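P22 protein (Trypanosoma brucei, PDB 3JV1) acts as an accessory factor specific for RNA editing of the cytochrome oxidase subunit II transcript and belongs to the Mam33 family. Local coordinates at residues L58-E63 / I70-D75; M89-G94 / N156-F161; D93-I98 / V150-A155. One frame throughout, in Å; residues are numbered along the deposited sequence.

Interaction 1 (L58-E63 / I70-D75)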
loop_
_atom_site.group_PDB
_atom_site.type_symbol
_atom_site.label_atom_id
_atom_site.label_comp_id
_atom_site.label_asym_id
_atom_site.label_seq_id
_atom_site.Cartn_x
_atom_site.Cartn_y
_atom_site.Cartn_z
ATOM N N LEU A 58 14.355 0.897 -16.281
ATOM C CA LEU A 58 14.582 1.423 -14.942
ATOM C C LEU A 58 13.360 2.237 -14.548
ATOM O O LEU A 58 13.053 3.232 -15.196
ATOM C CB LEU A 58 15.808 2.340 -14.932
ATOM C CG LEU A 58 17.215 1.809 -14.667
ATOM C CD1 LEU A 58 17.496 1.848 -13.175
ATOM C CD2 LEU A 58 17.375 0.407 -15.241
ATOM N N GLN A 59 12.674 1.821 -13.490
ATOM C CA GLN A 59 11.482 2.533 -13.024
ATOM C C GLN A 59 11.651 2.909 -11.558
ATOM O O GLN A 59 11.733 2.019 -10.708
ATOM C CB GLN A 59 10.231 1.648 -13.132
ATOM C CG GLN A 59 10.093 0.857 -14.410
ATOM C CD GLN A 59 8.887 -0.071 -14.387
ATOM O OE1 GLN A 59 8.697 -0.835 -13.440
ATOM N NE2 GLN A 59 8.073 -0.013 -15.436
ATOM N N LEU A 60 11.708 4.205 -11.256
ATOM C CA LEU A 60 11.829 4.643 -9.863
ATOM C C LEU A 60 10.534 4.248 -9.178
ATOM O O LEU A 60 9.461 4.412 -9.753
ATOM C CB LEU A 60 11.999 6.158 -9.773
ATOM C CG LEU A 60 13.386 6.767 -9.988
ATOM C CD1 LEU A 60 14.239 6.507 -8.765
ATOM C CD2 LEU A 60 14.026 6.198 -11.236
ATOM N N THR A 61 10.628 3.721 -7.962
ATOM C CA THR A 61 9.434 3.300 -7.246
ATOM C C THR A 61 9.196 4.053 -5.939
ATOM O O THR A 61 8.172 3.853 -5.285
ATOM C CB THR A 61 9.462 1.778 -6.949
ATOM O OG1 THR A 61 10.641 1.454 -6.211
ATOM C CG2 THR A 61 9.446 0.979 -8.235
ATOM N N GLY A 62 10.134 4.912 -5.551
ATOM C CA GLY A 62 9.945 5.667 -4.328
ATOM C C GLY A 62 11.200 6.105 -3.605
ATOM O O GLY A 62 12.317 5.930 -4.093
ATOM N N GLU A 63 10.985 6.701 -2.435
ATOM C CA GLU A 63 12.041 7.191 -1.552
ATOM C C GLU A 63 11.606 6.624 -0.209
ATOM O O GLU A 63 10.416 6.624 0.092
ATOM C CB GLU A 63 12.029 8.719 -1.502
ATOM C CG GLU A 63 12.065 9.401 -2.865
ATOM C CD GLU A 63 10.805 9.157 -3.686
ATOM O OE1 GLU A 63 9.699 9.455 -3.189
ATOM O OE2 GLU A 63 10.920 8.670 -4.832
ATOM N N ILE A 70 19.451 10.444 1.671
ATOM C CA ILE A 70 18.303 10.096 0.836
ATOM C C ILE A 70 18.525 8.803 0.051
ATOM O O ILE A 70 19.460 8.707 -0.745
ATOM C CB ILE A 70 18.005 11.224 -0.175
ATOM C CG1 ILE A 70 17.977 12.576 0.547
ATOM C CG2 ILE A 70 16.677 10.955 -0.875
ATOM C CD1 ILE A 70 17.918 13.778 -0.377
ATOM N N THR A 71 17.663 7.812 0.277
ATOM C CA THR A 71 17.767 6.541 -0.432
ATOM C C THR A 71 16.542 6.338 -1.322
ATOM O O THR A 71 15.402 6.442 -0.863
ATOM C CB THR A 71 17.892 5.345 0.548
ATOM O OG1 THR A 71 16.710 5.251 1.348
ATOM C CG2 THR A 71 19.089 5.529 1.460
ATOM N N ARG A 72 16.781 6.056 -2.598
ATOM C CA ARG A 72 15.697 5.850 -3.554
ATOM C C ARG A 72 15.529 4.381 -3.936
ATOM O O ARG A 72 16.496 3.625 -3.982
ATOM C CB ARG A 72 15.957 6.667 -4.820
ATOM C CG ARG A 72 16.125 8.158 -4.575
ATOM C CD ARG A 72 16.523 8.899 -5.842
ATOM N NE ARG A 72 16.622 10.342 -5.626
ATOM C CZ ARG A 72 17.432 10.915 -4.740
ATOM N NH1 ARG A 72 18.218 10.168 -3.976
ATOM N NH2 ARG A 72 17.465 12.236 -4.620
ATOM N N THR A 73 14.293 3.978 -4.196
ATOM C CA THR A 73 14.026 2.612 -4.600
ATOM C C THR A 73 13.627 2.612 -6.067
ATOM O O THR A 73 12.996 3.546 -6.556
ATOM C CB THR A 73 12.880 1.967 -3.786
ATOM O OG1 THR A 73 11.714 2.792 -3.865
ATOM C CG2 THR A 73 13.281 1.786 -2.328
ATOM N N LEU A 74 14.015 1.562 -6.770
ATOM C CA LEU A 74 13.676 1.438 -8.171
ATOM C C LEU A 74 13.724 -0.019 -8.572
ATOM O O LEU A 74 14.329 -0.839 -7.890
ATOM C CB LEU A 74 14.636 2.268 -9.035
ATOM C CG LEU A 74 16.146 2.149 -8.818
ATOM C CD1 LEU A 74 16.684 0.907 -9.499
ATOM C CD2 LEU A 74 16.833 3.387 -9.395
ATOM N N ASP A 75 13.051 -0.336 -9.669
ATOM C CA ASP A 75 13.033 -1.683 -10.204
ATOM C C ASP A 75 13.816 -1.652 -11.503
ATOM O O ASP A 75 13.720 -0.698 -12.275
ATOM C CB ASP A 75 11.613 -2.141 -10.538
ATOM C CG ASP A 75 10.826 -2.569 -9.322
ATOM O OD1 ASP A 75 11.425 -2.770 -8.247
ATOM O OD2 ASP A 75 9.597 -2.718 -9.456
HETATM O O HOH W 1 11.271 -1.136 -6.241
#
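Leu74 packs against two leucines of the neighbouring antiparallel strand, on the buried face of the sheet. Its CD1 meets Leu58 CD1 at 3.9 Å, while its CD2 lies 4.1 Å from Leu60 CD1, so the two methyls are shared between side chains on either side of Gln59. The torsion behind this is uncommon for leucine: CG stands between the backbone N and the carbonyl carbon (chi1 49°), and CB sits 3.4 Å from Gln59 O. Leu58 and Leu74 also reach Ile158 of helix 152-181, which closes over this face. Arg72 shares the face; its extended chain runs out to a salt bridge with Asp159 on the same helix. The pairing is regular at Gln59 and Asp75, whose backbones bond to each other in both directions, and is then broken by a classic beta bulge, where Thr61 and Gly62 both stand opposite Thr73. Thr73 O accepts a nearly straight bond from Thr61 N (2.8 Å) and a weak, bent one from Gly62 N (3.3 Å, 133° at the hydrogen). Gly62, with phi 153°, adopts the unusual backbone conformation of the bulge, and its O takes Thr73 N at 2.8 Å. The other face is polar and more open to solvent, Thr61 being exposed. There the Thr61 and Thr73 side chains cross at about a right angle and join OG1 to OG1 at 2.9 Å, a bond in which either hydroxyl could be the donor. Both OG1 atoms are in the same position, between backbone N and carbonyl carbon, which turns them to one another above the bulge. A water bonded to Thr61 OG1 donates to Asp75 OD1 (2.6 Å from the water oxygen), prolonging this hydroxyl pair into a chain that ends on a carboxylate, while Thr61 CG2 lies near the other oxygen, OD2.

Interaction 2 (M89-G94 / N156-F161)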
loop_
_atom_site.group_PDB
_atom_site.type_symbol
_atom_site.label_atom_id
_atom_site.label_comp_id
_atom_site.label_asym_id
_atom_site.label_seq_id
_atom_site.Cartn_x
_atom_site.Cartn_y
_atom_site.Cartn_z
ATOM N N MET A 89 15.665 -2.824 -6.347
ATOM C CA MET A 89 16.861 -2.181 -5.837
ATOM C C MET A 89 16.666 -0.809 -5.228
ATOM O O MET A 89 15.584 -0.227 -5.266
ATOM C CB MET A 89 17.894 -2.069 -6.955
ATOM C CG MET A 89 18.176 -3.377 -7.666
ATOM S SD MET A 89 19.761 -3.335 -8.462
ATOM C CE MET A 89 19.375 -2.437 -9.924
ATOM N N SER A 90 17.745 -0.304 -4.654
ATOM C CA SER A 90 17.740 1.017 -4.063
ATOM C C SER A 90 19.126 1.626 -4.244
ATOM O O SER A 90 20.127 0.912 -4.310
ATOM C CB SER A 90 17.344 0.946 -2.586
ATOM O OG SER A 90 18.086 -0.039 -1.901
ATOM N N VAL A 91 19.175 2.946 -4.376
ATOM C CA VAL A 91 20.440 3.641 -4.548
ATOM C C VAL A 91 20.867 4.221 -3.211
ATOM O O VAL A 91 20.173 5.053 -2.634
ATOM C CB VAL A 91 20.330 4.786 -5.583
ATOM C CG1 VAL A 91 21.618 5.596 -5.607
ATOM C CG2 VAL A 91 20.057 4.215 -6.962
ATOM N N GLU A 92 22.004 3.752 -2.716
ATOM C CA GLU A 92 22.543 4.215 -1.448
ATOM C C GLU A 92 23.956 4.714 -1.694
ATOM O O GLU A 92 24.869 3.934 -1.962
ATOM C CB GLU A 92 22.528 3.077 -0.422
ATOM C CG GLU A 92 21.121 2.689 0.014
ATOM C CD GLU A 92 21.076 1.413 0.831
ATOM O OE1 GLU A 92 21.686 1.373 1.919
ATOM O OE2 GLU A 92 20.423 0.444 0.387
ATOM N N ASP A 93 24.109 6.033 -1.631
ATOM C CA ASP A 93 25.386 6.708 -1.852
ATOM C C ASP A 93 26.038 6.343 -3.180
ATOM O O ASP A 93 27.110 5.744 -3.215
ATOM C CB ASP A 93 26.364 6.411 -0.713
ATOM C CG ASP A 93 27.532 7.389 -0.678
ATOM O OD1 ASP A 93 27.298 8.581 -0.379
ATOM O OD2 ASP A 93 28.679 6.970 -0.957
ATOM N N GLY A 94 25.382 6.707 -4.275
ATOM C CA GLY A 94 25.929 6.436 -5.592
ATOM C C GLY A 94 26.085 4.988 -6.011
ATOM O O GLY A 94 26.615 4.721 -7.090
ATOM N N ASN A 156 24.799 6.902 -9.906
ATOM C CA ASN A 156 25.233 8.266 -9.678
ATOM C C ASN A 156 24.381 9.232 -10.497
ATOM O O ASN A 156 24.027 10.311 -10.019
ATOM C CB ASN A 156 26.706 8.394 -10.060
ATOM C CG ASN A 156 27.367 9.586 -9.423
ATOM O OD1 ASN A 156 27.265 10.710 -9.914
ATOM N ND2 ASN A 156 28.045 9.351 -8.308
ATOM N N PHE A 157 24.056 8.847 -11.731
ATOM C CA PHE A 157 23.227 9.685 -12.584
ATOM C C PHE A 157 21.817 9.820 -12.018
ATOM O O PHE A 157 21.202 10.872 -12.122
ATOM C CB PHE A 157 23.111 9.113 -13.995
ATOM C CG PHE A 157 22.051 9.789 -14.825
ATOM C CD1 PHE A 157 22.300 11.010 -15.435
ATOM C CD2 PHE A 157 20.784 9.231 -14.942
ATOM C CE1 PHE A 157 21.302 11.666 -16.150
ATOM C CE2 PHE A 157 19.785 9.875 -15.650
ATOM C CZ PHE A 157 20.042 11.097 -16.257
ATOM N N ILE A 158 21.302 8.743 -11.438
ATOM C CA ILE A 158 19.966 8.759 -10.865
ATOM C C ILE A 158 19.825 9.761 -9.715
ATOM O O ILE A 158 18.813 10.454 -9.626
ATOM C CB ILE A 158 19.565 7.339 -10.390
ATOM C CG1 ILE A 158 19.265 6.471 -11.614
ATOM C CG2 ILE A 158 18.359 7.401 -9.462
ATOM C CD1 ILE A 158 18.965 5.040 -11.296
ATOM N N ASP A 159 20.825 9.830 -8.836
ATOM C CA ASP A 159 20.783 10.771 -7.714
ATOM C C ASP A 159 20.859 12.186 -8.254
ATOM O O ASP A 159 20.055 13.048 -7.897
ATOM C CB ASP A 159 21.955 10.560 -6.749
ATOM C CG ASP A 159 21.779 9.347 -5.861
ATOM O OD1 ASP A 159 20.648 9.118 -5.379
ATOM O OD2 ASP A 159 22.780 8.631 -5.627
ATOM N N GLN A 160 21.846 12.421 -9.111
ATOM C CA GLN A 160 22.030 13.733 -9.716
ATOM C C GLN A 160 20.795 14.194 -10.487
ATOM O O GLN A 160 20.348 15.332 -10.327
ATOM C CB GLN A 160 23.246 13.721 -10.643
ATOM C CG GLN A 160 24.565 14.008 -9.944
ATOM C CD GLN A 160 25.766 13.844 -10.868
ATOM O OE1 GLN A 160 25.753 14.293 -12.015
ATOM N NE2 GLN A 160 26.816 13.207 -10.362
ATOM N N PHE A 161 20.237 13.320 -11.323
ATOM C CA PHE A 161 19.055 13.705 -12.083
ATOM C C PHE A 161 17.859 13.975 -11.164
ATOM O O PHE A 161 17.099 14.907 -11.387
ATOM C CB PHE A 161 18.674 12.627 -13.103
ATOM C CG PHE A 161 17.741 13.124 -14.164
ATOM C CD1 PHE A 161 18.225 13.871 -15.233
ATOM C CD2 PHE A 161 16.374 12.910 -14.064
ATOM C CE1 PHE A 161 17.361 14.400 -16.186
ATOM C CE2 PHE A 161 15.497 13.435 -15.010
ATOM C CZ PHE A 161 15.993 14.183 -16.073
#
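The Asp159 carboxylate is held through OD1, which forms a salt bridge with Arg72 NH1 of strand 72-80, while its OD2 lies against Val91 CG1 at 3.2 Å. OD1 is 3.7 Å from the same Val91 methyl. OD2 also comes within 3.5 Å of the backbone N of Gly94, in the turn after the valine, but this approach is not a hydrogen bond. Val91 and Asp159 point at one another from opposite directions, the valine from strand 83-92 and the aspartate from helix 152-181. A chi1 of 173° turns Val91 CG1 to the carboxylate, while CG2 faces Ile158, whose CG2 is 4.4 Å away. Ile158 continues inward to Leu74 and Phe96, which places this looser hydrocarbon contact inside the core between sheet and helix. On the outer side, the tight turn from strand 83-92 into strand 95-104 approaches the helix through Gly94, whose O is 4.0 Å from Asn156 N. The arrangement is a helix packed across one face of an antiparallel sheet, as expected for the Mam33 family. A methyl pressed against a carboxylate gives that group no hydrogen bond, so its charge is probably balanced mainly by Arg72, and the ion pair probably adds a polar tie between this turn of helix and strand 72-80, beside the apolar packing.

Interaction 3 (D93-I98 / V150-A155)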
loop_
_atom_site.group_PDB
_atom_site.type_symbol
_atom_site.label_atom_id
_atom_site.label_comp_id
_atom_site.label_asym_id
_atom_site.label_seq_id
_atom_site.Cartn_x
_atom_site.Cartn_y
_atom_site.Cartn_z
ATOM N N ASP A 93 24.109 6.033 -1.631
ATOM C CA ASP A 93 25.386 6.708 -1.852
ATOM C C ASP A 93 26.038 6.343 -3.180
ATOM O O ASP A 93 27.110 5.744 -3.215
ATOM C CB ASP A 93 26.364 6.411 -0.713
ATOM C CG ASP A 93 27.532 7.389 -0.678
ATOM O OD1 ASP A 93 27.298 8.581 -0.379
ATOM O OD2 ASP A 93 28.679 6.970 -0.957
ATOM N N GLY A 94 25.382 6.707 -4.275
ATOM C CA GLY A 94 25.929 6.436 -5.592
ATOM C C GLY A 94 26.085 4.988 -6.011
ATOM O O GLY A 94 26.615 4.721 -7.090
ATOM N N GLU A 95 25.635 4.048 -5.186
ATOM C CA GLU A 95 25.750 2.637 -5.539
ATOM C C GLU A 95 24.410 1.922 -5.545
ATOM O O GLU A 95 23.502 2.279 -4.797
ATOM C CB GLU A 95 26.676 1.902 -4.570
ATOM C CG GLU A 95 28.090 2.434 -4.501
ATOM C CD GLU A 95 29.033 1.446 -3.841
ATOM O OE1 GLU A 95 28.708 0.959 -2.735
ATOM O OE2 GLU A 95 30.097 1.156 -4.431
ATOM N N PHE A 96 24.303 0.901 -6.388
ATOM C CA PHE A 96 23.087 0.105 -6.477
ATOM C C PHE A 96 23.148 -1.016 -5.450
ATOM O O PHE A 96 24.162 -1.691 -5.318
ATOM C CB PHE A 96 22.939 -0.524 -7.868
ATOM C CG PHE A 96 22.345 0.394 -8.899
ATOM C CD1 PHE A 96 21.038 0.857 -8.767
ATOM C CD2 PHE A 96 23.088 0.790 -10.004
ATOM C CE1 PHE A 96 20.480 1.699 -9.720
ATOM C CE2 PHE A 96 22.536 1.636 -10.966
ATOM C CZ PHE A 96 21.230 2.091 -10.821
ATOM N N VAL A 97 22.063 -1.200 -4.713
ATOM C CA VAL A 97 21.990 -2.266 -3.737
ATOM C C VAL A 97 20.843 -3.173 -4.175
ATOM O O VAL A 97 19.723 -2.713 -4.376
ATOM C CB VAL A 97 21.693 -1.725 -2.332
ATOM C CG1 VAL A 97 21.581 -2.873 -1.353
ATOM C CG2 VAL A 97 22.795 -0.764 -1.903
ATOM N N ILE A 98 21.124 -4.456 -4.354
ATOM C CA ILE A 98 20.078 -5.377 -4.757
ATOM C C ILE A 98 19.326 -5.828 -3.505
ATOM O O ILE A 98 19.928 -6.355 -2.572
ATOM C CB ILE A 98 20.661 -6.619 -5.458
ATOM C CG1 ILE A 98 21.514 -6.195 -6.651
ATOM C CG2 ILE A 98 19.535 -7.523 -5.918
ATOM C CD1 ILE A 98 22.391 -7.307 -7.180
ATOM N N VAL A 150 24.129 -1.087 -15.649
ATOM C CA VAL A 150 23.544 -0.794 -14.345
ATOM C C VAL A 150 24.680 -0.885 -13.344
ATOM O O VAL A 150 24.900 -1.917 -12.707
ATOM C CB VAL A 150 22.437 -1.796 -13.989
ATOM C CG1 VAL A 150 21.746 -1.367 -12.710
ATOM C CG2 VAL A 150 21.434 -1.880 -15.136
ATOM N N ASN A 151 25.403 0.224 -13.230
ATOM C CA ASN A 151 26.567 0.323 -12.368
ATOM C C ASN A 151 26.533 1.601 -11.534
ATOM O O ASN A 151 25.512 2.287 -11.482
ATOM C CB ASN A 151 27.818 0.282 -13.250
ATOM C CG ASN A 151 27.680 1.159 -14.487
ATOM O OD1 ASN A 151 28.279 0.889 -15.530
ATOM N ND2 ASN A 151 26.892 2.217 -14.371
ATOM N N ASP A 152 27.651 1.912 -10.882
ATOM C CA ASP A 152 27.742 3.100 -10.037
ATOM C C ASP A 152 27.563 4.384 -10.825
ATOM O O ASP A 152 27.084 5.385 -10.292
ATOM C CB ASP A 152 29.083 3.144 -9.306
ATOM C CG ASP A 152 29.233 2.027 -8.301
ATOM O OD1 ASP A 152 28.241 1.708 -7.616
ATOM O OD2 ASP A 152 30.346 1.474 -8.188
ATOM N N THR A 153 27.950 4.352 -12.093
ATOM C CA THR A 153 27.814 5.520 -12.948
ATOM C C THR A 153 26.335 5.839 -13.116
ATOM O O THR A 153 25.927 6.988 -13.001
ATOM C CB THR A 153 28.416 5.266 -14.334
ATOM O OG1 THR A 153 29.766 4.816 -14.193
ATOM C CG2 THR A 153 28.393 6.541 -15.158
ATOM N N LEU A 154 25.537 4.812 -13.386
ATOM C CA LEU A 154 24.102 4.989 -13.564
ATOM C C LEU A 154 23.448 5.367 -12.245
ATOM O O LEU A 154 22.570 6.224 -12.205
ATOM C CB LEU A 154 23.469 3.703 -14.087
ATOM C CG LEU A 154 21.964 3.776 -14.335
ATOM C CD1 LEU A 154 21.694 4.770 -15.477
ATOM C CD2 LEU A 154 21.427 2.389 -14.674
ATOM N N ALA A 155 23.875 4.723 -11.165
ATOM C CA ALA A 155 23.319 5.011 -9.849
ATOM C C ALA A 155 23.606 6.466 -9.530
ATOM O O ALA A 155 22.772 7.176 -8.970
ATOM C CB ALA A 155 23.953 4.109 -8.801
HETATM O O HOH W 2 26.373 0.217 -8.582
#
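Phe96 slides its ring between two aliphatic groups, Val150 CG1 over one face and Ala155 CB over the other, each a CH-pi contact offset toward the rim. The methyl carbons stand 3.9 Å (Val150 CG1) and 3.8 Å (Ala155 CB) from the ring centroid. Phe96 CG is anti to the carbonyl carbon (chi1 -83°), which carries the ring toward the first turn of the helix, while Leu154 CB meets the ring edge in plane, 3.9 Å from CE2. Val150 is rotated about its CA-CB bond to bring CG1, rather than CG2, over the ring. Here strand 95-104, the last of the sheet within this chain, meets the beginning of helix 152-181, with Asn151 at the N-cap position; Asn151 O receives Ala155 N and also lies 3.1 Å from Phe96 CE2. Toward solvent, Glu95 and Asp152 run side by side and point the same way, their carboxylate planes 18° apart and Glu95 OE2 3.7 Å from Asp152 OD1, a like-charge pair that could raise the proton affinity of either. Asp152 OD1 accepts from a water (2.6 Å) that in turn accepts a bond from Phe96 N.

Overall arrangement
The three contacts describe one sheet and the helix across it, and all are partly buried. Interaction 1, nearest the chain centre, is the only one within the sheet, so backbone hydrogen bonds dominate it. Interactions 2 and 3 set successive strands against helix 152-181 and rely mainly on side-chain packing, with the Gly94 backbone joining in; interaction 3 lies farthest from the centre. Across the three the side-chain chemistry changes: buried leucines and an outer hydroxyl pair in interaction 1, a valine beside a carboxylate in interaction 2, a sandwiched phenylalanine with an acidic, watered rim in interaction 3. Arg72 of interaction 1 pairs with Asp159 of interaction 2, while Leu74, Ile158 and Phe96 form a continuous apolar seam through all three.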